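Local coordinates for protein orotidine 5'-phosphate decarboxylase (Methanocaldococcus jannaschii, PDB 4LUI) that probably catalyses the decarboxylation of orotidine 5'-monophosphate to uridine 5'-monophosphate, the last step of de novo UMP synthesis, at residues 46-51 with 226-231; 116-121 with 126-131; 174-179 with 199-204. All blocks are in the same frame, centred on the assembly; numbering follows the deposited sequence.

Interaction 1. Residues 46-51 with 226-231; sequences YVDAIK and KYKEML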
# COMPACT_ATOMS: atom_id res chain seq x y z
N TYR B 46 28.58 -0.81 3.59
CA TYR B 46 28.42 -2.24 3.34
C TYR B 46 27.15 -2.61 2.60
O TYR B 46 27.07 -3.66 1.97
CB TYR B 46 28.49 -3.02 4.65
CG TYR B 46 29.85 -2.95 5.26
CD1 TYR B 46 30.90 -3.69 4.72
CD2 TYR B 46 30.11 -2.13 6.35
CE1 TYR B 46 32.17 -3.62 5.28
CE2 TYR B 46 31.37 -2.06 6.90
CZ TYR B 46 32.40 -2.81 6.36
OH TYR B 46 33.65 -2.74 6.92
N VAL B 47 26.14 -1.75 2.68
CA VAL B 47 24.89 -2.03 1.98
C VAL B 47 24.88 -1.34 0.64
O VAL B 47 25.53 -0.31 0.46
CB VAL B 47 23.65 -1.59 2.81
CG1 VAL B 47 23.68 -2.25 4.18
CG2 VAL B 47 23.60 -0.07 2.95
N ASP B 48 24.16 -1.92 -0.32
CA ASP B 48 24.09 -1.35 -1.66
C ASP B 48 22.79 -0.59 -1.85
O ASP B 48 22.70 0.29 -2.72
CB ASP B 48 24.22 -2.45 -2.71
CG ASP B 48 25.54 -3.16 -2.62
OD1 ASP B 48 26.57 -2.51 -2.92
OD2 ASP B 48 25.56 -4.35 -2.24
N ALA B 49 21.79 -0.92 -1.04
CA ALA B 49 20.48 -0.28 -1.14
C ALA B 49 19.79 -0.26 0.21
O ALA B 49 20.06 -1.10 1.06
CB ALA B 49 19.60 -0.99 -2.17
N ILE B 50 18.88 0.69 0.38
CA ILE B 50 18.08 0.77 1.60
C ILE B 50 16.61 0.77 1.21
O ILE B 50 16.20 1.56 0.35
CB ILE B 50 18.40 2.04 2.40
CG1 ILE B 50 19.88 2.04 2.82
CG2 ILE B 50 17.49 2.14 3.64
CD1 ILE B 50 20.35 3.31 3.46
N LYS B 51 15.83 -0.13 1.81
CA LYS B 51 14.39 -0.24 1.53
C LYS B 51 13.61 0.28 2.74
O LYS B 51 13.81 -0.17 3.87
CB LYS B 51 14.03 -1.70 1.23
CG LYS B 51 12.58 -1.95 0.80
CD LYS B 51 12.31 -3.41 0.39
CE LYS B 51 12.25 -4.36 1.59
NZ LYS B 51 11.08 -4.10 2.48
N LYS B 226 29.15 -8.40 7.95
CA LYS B 226 29.02 -9.85 7.94
C LYS B 226 28.13 -10.35 6.80
O LYS B 226 28.48 -11.29 6.09
CB LYS B 226 28.46 -10.35 9.28
CG LYS B 226 28.11 -11.83 9.28
CD LYS B 226 27.56 -12.27 10.63
CE LYS B 226 26.17 -11.69 10.87
NZ LYS B 226 25.73 -11.90 12.28
N TYR B 227 26.98 -9.71 6.62
CA TYR B 227 26.04 -10.14 5.59
C TYR B 227 26.54 -9.81 4.19
O TYR B 227 26.27 -10.54 3.24
CB TYR B 227 24.64 -9.61 5.87
CG TYR B 227 24.00 -10.35 7.02
CD1 TYR B 227 23.67 -11.69 6.89
CD2 TYR B 227 23.75 -9.72 8.23
CE1 TYR B 227 23.11 -12.39 7.95
CE2 TYR B 227 23.17 -10.41 9.29
CZ TYR B 227 22.85 -11.74 9.13
OH TYR B 227 22.29 -12.43 10.19
N LYS B 228 27.30 -8.73 4.06
CA LYS B 228 27.92 -8.40 2.78
C LYS B 228 28.96 -9.46 2.41
O LYS B 228 29.03 -9.93 1.26
CB LYS B 228 28.54 -7.01 2.84
CG LYS B 228 29.24 -6.55 1.55
CD LYS B 228 28.22 -6.26 0.45
CE LYS B 228 28.81 -5.33 -0.61
NZ LYS B 228 27.89 -5.19 -1.78
N GLU B 229 29.76 -9.86 3.38
CA GLU B 229 30.81 -10.85 3.15
C GLU B 229 30.24 -12.25 2.93
O GLU B 229 30.88 -13.10 2.29
CB GLU B 229 31.85 -10.81 4.27
CG GLU B 229 32.68 -9.52 4.23
CD GLU B 229 33.61 -9.36 5.41
OE1 GLU B 229 34.33 -8.33 5.47
OE2 GLU B 229 33.63 -10.24 6.29
N MET B 230 29.04 -12.48 3.44
CA MET B 230 28.31 -13.73 3.24
C MET B 230 28.08 -13.99 1.76
O MET B 230 28.02 -15.14 1.31
CB MET B 230 26.97 -13.66 3.98
CG MET B 230 26.12 -14.92 3.90
SD MET B 230 24.50 -14.67 4.66
CE MET B 230 23.69 -13.68 3.40
N LEU B 231 27.97 -12.91 0.99
CA LEU B 231 27.69 -12.98 -0.44
C LEU B 231 28.97 -13.26 -1.23
O LEU B 231 29.01 -13.10 -2.45
CB LEU B 231 27.03 -11.68 -0.92
CG LEU B 231 25.82 -11.22 -0.11
CD1 LEU B 231 25.23 -9.91 -0.63
CD2 LEU B 231 24.77 -12.32 -0.07
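Asp48 and Lys228 are joined by a salt bridge in which Lys228 NZ gives a short hydrogen bond of 2.5 Å to Asp48 OD2. The ammonium group takes the syn lone pair of that oxygen, on the side of the other carboxylate oxygen, and NZ therefore also lies 3.2 Å from Asp48 OD1. The two side chains cross at about a right angle. Lys228 makes the reach by setting CG anti to its backbone N (chi1 179°) and bending once, at chi2 (71°), before the chain runs on towards the carboxylate. Asp48 OD2 has a second donor in the backbone N of Leu24, so it is held from both the helix and the neighbouring strand 23-27, which probably favours the ionised form.

These segments belong to a TIM barrel: 46-51 is the connection leading into strand 49-53 and the start of that strand, while 226-231 covers the last part of helix 220-230, the last helix of the chain, and the residue after it. The same strand carries Lys51, a predicted substrate-binding residue, on to its salt bridge with Asp79.

The remaining contact is van der Waals. The methylenes of Lys228 run across the oxygen end of the Tyr46 carbonyl, with Lys228 CD 3.2 Å from Tyr46 O and Lys228 CE 3.5 Å from it; this buried oxygen has no hydrogen-bond partner. Tyr46 CB meets Lys228 CB at 4.4 Å, and the tyrosine ring, met obliquely by the same lysine carbon, packs along the helix against Lys221, Ala224 and Lys225.

Interaction 2. Residues 116-121 with 126-131; sequences AVQDVA and KKVIMV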
# COMPACT_ATOMS: atom_id res chain seq x y z
N ALA B 116 1.03 3.41 -14.89
CA ALA B 116 0.92 4.75 -14.32
C ALA B 116 2.14 5.11 -13.48
O ALA B 116 2.67 6.22 -13.56
CB ALA B 116 -0.36 4.89 -13.50
N VAL B 117 2.60 4.15 -12.68
CA VAL B 117 3.81 4.36 -11.89
C VAL B 117 5.05 4.42 -12.80
O VAL B 117 5.90 5.30 -12.64
CB VAL B 117 3.98 3.25 -10.86
CG1 VAL B 117 5.24 3.48 -10.05
CG2 VAL B 117 2.77 3.24 -9.93
N GLN B 118 5.13 3.50 -13.76
CA GLN B 118 6.25 3.49 -14.71
C GLN B 118 6.41 4.80 -15.47
O GLN B 118 7.52 5.28 -15.66
CB GLN B 118 6.06 2.36 -15.72
CG GLN B 118 6.29 0.98 -15.15
CD GLN B 118 6.21 -0.06 -16.25
OE1 GLN B 118 5.13 -0.35 -16.76
NE2 GLN B 118 7.37 -0.58 -16.65
N ASP B 119 5.29 5.37 -15.89
CA ASP B 119 5.33 6.61 -16.66
C ASP B 119 5.96 7.74 -15.85
O ASP B 119 6.72 8.55 -16.39
CB ASP B 119 3.93 6.99 -17.16
CG ASP B 119 3.45 6.08 -18.29
OD1 ASP B 119 4.25 5.24 -18.78
OD2 ASP B 119 2.28 6.21 -18.70
N VAL B 120 5.68 7.78 -14.55
CA VAL B 120 6.30 8.77 -13.67
C VAL B 120 7.78 8.47 -13.51
O VAL B 120 8.63 9.37 -13.64
CB VAL B 120 5.63 8.76 -12.27
CG1 VAL B 120 6.43 9.62 -11.26
CG2 VAL B 120 4.20 9.23 -12.37
N ALA B 121 8.09 7.21 -13.24
CA ALA B 121 9.47 6.79 -12.98
C ALA B 121 10.38 7.02 -14.18
O ALA B 121 11.54 7.42 -14.02
CB ALA B 121 9.51 5.33 -12.57
N LYS B 126 14.03 6.71 -12.77
CA LYS B 126 13.96 5.96 -11.53
C LYS B 126 13.24 4.63 -11.76
O LYS B 126 12.75 4.38 -12.87
CB LYS B 126 13.34 6.81 -10.41
CG LYS B 126 14.30 7.93 -9.98
CD LYS B 126 13.74 8.84 -8.92
CE LYS B 126 14.84 9.73 -8.38
NZ LYS B 126 14.38 10.59 -7.26
N LYS B 127 13.24 3.77 -10.75
CA LYS B 127 12.84 2.38 -10.91
C LYS B 127 11.43 2.04 -10.42
O LYS B 127 10.95 2.56 -9.40
CB LYS B 127 13.83 1.46 -10.19
CG LYS B 127 15.24 1.48 -10.73
CD LYS B 127 16.11 0.53 -9.92
CE LYS B 127 17.55 0.56 -10.40
NZ LYS B 127 18.37 -0.31 -9.52
N VAL B 128 10.80 1.13 -11.14
CA VAL B 128 9.56 0.49 -10.70
C VAL B 128 9.80 -1.01 -10.51
O VAL B 128 10.37 -1.67 -11.38
CB VAL B 128 8.45 0.70 -11.72
CG1 VAL B 128 7.14 0.02 -11.27
CG2 VAL B 128 8.24 2.17 -11.94
N ILE B 129 9.38 -1.54 -9.37
CA ILE B 129 9.67 -2.90 -8.99
C ILE B 129 8.33 -3.56 -8.68
O ILE B 129 7.54 -3.02 -7.91
CB ILE B 129 10.56 -2.90 -7.73
CG1 ILE B 129 11.92 -2.26 -8.04
CG2 ILE B 129 10.70 -4.30 -7.16
CD1 ILE B 129 12.65 -1.72 -6.81
N MET B 130 8.04 -4.69 -9.30
CA MET B 130 6.72 -5.32 -9.10
C MET B 130 6.78 -6.50 -8.15
O MET B 130 7.63 -7.39 -8.31
CB MET B 130 6.15 -5.80 -10.45
CG MET B 130 4.76 -6.43 -10.29
SD MET B 130 4.20 -7.28 -11.78
CE MET B 130 4.32 -5.93 -12.94
N VAL B 131 5.87 -6.54 -7.18
CA VAL B 131 5.70 -7.74 -6.38
C VAL B 131 5.00 -8.79 -7.23
O VAL B 131 3.87 -8.58 -7.66
CB VAL B 131 4.78 -7.49 -5.18
CG1 VAL B 131 4.61 -8.78 -4.38
CG2 VAL B 131 5.36 -6.42 -4.29
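The peptide carbonyl of Ala121 receives the backbone N-H of Lys126, with Lys126 N 2.9 Å from Ala121 O. The donor stands 32° out of the carbonyl plane and the C=O...N angle is 142°, while the N-H itself points almost straight at the oxygen. The other flat group, the Gln118 amide, is carried away from Val128 by an extended side chain to Leu157, where NE2 bonds to the carbonyl oxygen; what Gln118 offers here is its aliphatic stem.

Helix 111-124 and strand 127-131 are successive parts of a beta-alpha-beta unit of the TIM barrel that starts at strand 102-106. The axes of segments 116-121 and 127-131 approach to 7.8 Å and run nearly antiparallel, at 155°, as expected where a helix covers the outside of the barrel and returns the chain to the next parallel strand.

Val128 fills the interface between them. Its CG2 is wedged against Ala121 CB at 3.5 Å, a tight contact, and also lies 3.7 Å from Gln118 CA. With that methyl anti to its own carbonyl carbon, Val128 turns its other branch, CG1, within 4.1 Å of both Gln118 CG and Val117 CG1. Val117 CG1 also touches Val128 CG2, at 3.8 Å. Val117 packs on Ile103, Val105 and Ala93 as well, about 4 Å from the side chain of Val82, a predicted substrate-binding residue.

Interaction 3. Residues 174-179 with 199-204; sequences EIKEIA and LNILDE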
# COMPACT_ATOMS: atom_id res chain seq x y z
N GLU B 174 12.69 -20.81 -11.10
CA GLU B 174 11.58 -20.75 -12.05
C GLU B 174 11.13 -19.31 -12.28
O GLU B 174 10.85 -18.91 -13.42
CB GLU B 174 10.41 -21.60 -11.56
CG GLU B 174 10.70 -23.08 -11.56
CD GLU B 174 9.60 -23.90 -10.91
OE1 GLU B 174 8.92 -23.38 -10.01
OE2 GLU B 174 9.42 -25.07 -11.31
N ILE B 175 11.05 -18.54 -11.21
CA ILE B 175 10.66 -17.14 -11.29
C ILE B 175 11.63 -16.33 -12.16
O ILE B 175 11.21 -15.59 -13.05
CB ILE B 175 10.52 -16.53 -9.88
CG1 ILE B 175 9.39 -17.22 -9.12
CG2 ILE B 175 10.24 -15.05 -9.96
CD1 ILE B 175 9.44 -16.98 -7.62
N LYS B 176 12.93 -16.47 -11.91
CA LYS B 176 13.94 -15.76 -12.70
C LYS B 176 13.84 -16.12 -14.16
O LYS B 176 14.04 -15.28 -15.04
CB LYS B 176 15.35 -16.05 -12.19
CG LYS B 176 15.80 -15.19 -11.03
CD LYS B 176 17.22 -15.51 -10.59
CE LYS B 176 18.23 -15.28 -11.70
NZ LYS B 176 18.59 -13.85 -11.86
N GLU B 177 13.54 -17.39 -14.44
CA GLU B 177 13.54 -17.86 -15.82
C GLU B 177 12.34 -17.37 -16.61
O GLU B 177 12.43 -17.18 -17.82
CB GLU B 177 13.69 -19.39 -15.87
CG GLU B 177 15.07 -19.85 -15.38
CD GLU B 177 15.31 -21.33 -15.56
OE1 GLU B 177 14.38 -22.05 -15.96
OE2 GLU B 177 16.45 -21.77 -15.30
N ILE B 178 11.23 -17.12 -15.92
CA ILE B 178 10.05 -16.53 -16.57
C ILE B 178 10.20 -15.01 -16.73
O ILE B 178 10.02 -14.49 -17.82
CB ILE B 178 8.77 -16.82 -15.77
CG1 ILE B 178 8.45 -18.31 -15.77
CG2 ILE B 178 7.61 -16.02 -16.31
CD1 ILE B 178 7.45 -18.70 -14.68
N ALA B 179 10.53 -14.32 -15.64
CA ALA B 179 10.62 -12.86 -15.67
C ALA B 179 11.82 -12.35 -16.48
O ALA B 179 11.71 -11.37 -17.21
CB ALA B 179 10.63 -12.29 -14.26
N LEU B 199 22.48 -18.26 -3.82
CA LEU B 199 23.51 -17.36 -4.33
C LEU B 199 24.03 -17.78 -5.70
O LEU B 199 24.50 -16.94 -6.47
CB LEU B 199 24.67 -17.23 -3.33
CG LEU B 199 24.31 -16.59 -1.99
CD1 LEU B 199 25.56 -16.33 -1.16
CD2 LEU B 199 23.53 -15.30 -2.20
N ASN B 200 23.94 -19.07 -6.02
CA ASN B 200 24.36 -19.54 -7.34
C ASN B 200 23.30 -19.29 -8.41
O ASN B 200 23.56 -19.42 -9.61
CB ASN B 200 24.73 -21.03 -7.29
CG ASN B 200 23.72 -21.85 -6.51
OD1 ASN B 200 22.51 -21.66 -6.65
ND2 ASN B 200 24.21 -22.77 -5.69
N ILE B 201 22.10 -18.91 -7.96
CA ILE B 201 20.98 -18.58 -8.83
C ILE B 201 21.01 -17.09 -9.16
O ILE B 201 20.61 -16.68 -10.24
CB ILE B 201 19.64 -18.91 -8.14
CG1 ILE B 201 19.55 -20.40 -7.82
CG2 ILE B 201 18.44 -18.47 -8.99
CD1 ILE B 201 18.22 -20.83 -7.23
N LEU B 202 21.50 -16.30 -8.21
CA LEU B 202 21.48 -14.85 -8.33
C LEU B 202 22.75 -14.30 -8.96
O LEU B 202 23.78 -14.97 -9.00
CB LEU B 202 21.26 -14.23 -6.94
CG LEU B 202 20.00 -14.71 -6.22
CD1 LEU B 202 20.00 -14.22 -4.77
CD2 LEU B 202 18.73 -14.26 -6.93
N ASP B 203 22.67 -13.08 -9.49
CA ASP B 203 23.87 -12.40 -10.00
C ASP B 203 23.96 -10.96 -9.49
O ASP B 203 23.20 -10.56 -8.59
CB ASP B 203 23.99 -12.48 -11.54
CG ASP B 203 22.89 -11.74 -12.28
OD1 ASP B 203 22.21 -10.88 -11.70
OD2 ASP B 203 22.71 -12.02 -13.49
N GLU B 204 24.88 -10.20 -10.08
CA GLU B 204 25.23 -8.87 -9.58
C GLU B 204 24.12 -7.85 -9.81
O GLU B 204 24.16 -6.74 -9.27
CB GLU B 204 26.56 -8.39 -10.19
CG GLU B 204 26.49 -7.91 -11.63
CD GLU B 204 26.68 -9.03 -12.63
OE1 GLU B 204 26.56 -10.21 -12.24
OE2 GLU B 204 26.98 -8.72 -13.81
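Lys176 lies against Ile201, and the closest packing involves the far methylenes of the lysine rather than its charge. Lys176 CD rests on Ile201 CG2 at 3.6 Å, while Lys176 CE comes to 3.1 Å from the backbone oxygen, Ile201 O. Two successive bends, at chi3 (61°) and chi4 (79°), turn the end of the chain past this carbonyl oxygen, yet Lys176 NZ stays 3.8 Å from Ile201 O without a hydrogen bond. Its salt bridge is to Asp206, whose carboxylate also accepts the backbone N-H of Asp203.

Here the helix after the sixth strand of the TIM barrel, 169-179, faces the long connection between strands 183-186 and 207-210, which begins with Gly187 to Glu196, predicted to bind substrate. The lysine spans the distance between the two backbones, whose nearest CA atoms, those of Lys176 and Ile201, are 8.5 Å apart.

Elsewhere the contact is loose. Leu202 CD2 just reaches Lys176 CD, at 4.2 Å, although Leu202 itself is buried against Thr185, about 7 Å from Gly187. Asp203 OD1, 4.7 Å from Lys176 NZ, bonds instead to Asn205 N; the opposite charges probably still attract. Lys176 and Ile201 are partly exposed, so the contact borders solvent.

Interaction 1 opens early, at the entry to strand 49-53, and closes only with helix 220-230 near the C terminus, so its loop takes in most of the barrel. The other two contacts nest inside it, in series. Interaction 2 closes a short turn between helix 111-124 and strand 127-131, on the opposite side of the chain's centre from interaction 1; interaction 3 then joins helix 169-179 to the connection ahead of strand 207-210. No two loops cross. Interactions 1 and 3 touch where Leu199 packs on Met230 and Leu231, linking that connection to the final helix, whereas interaction 2 touches neither.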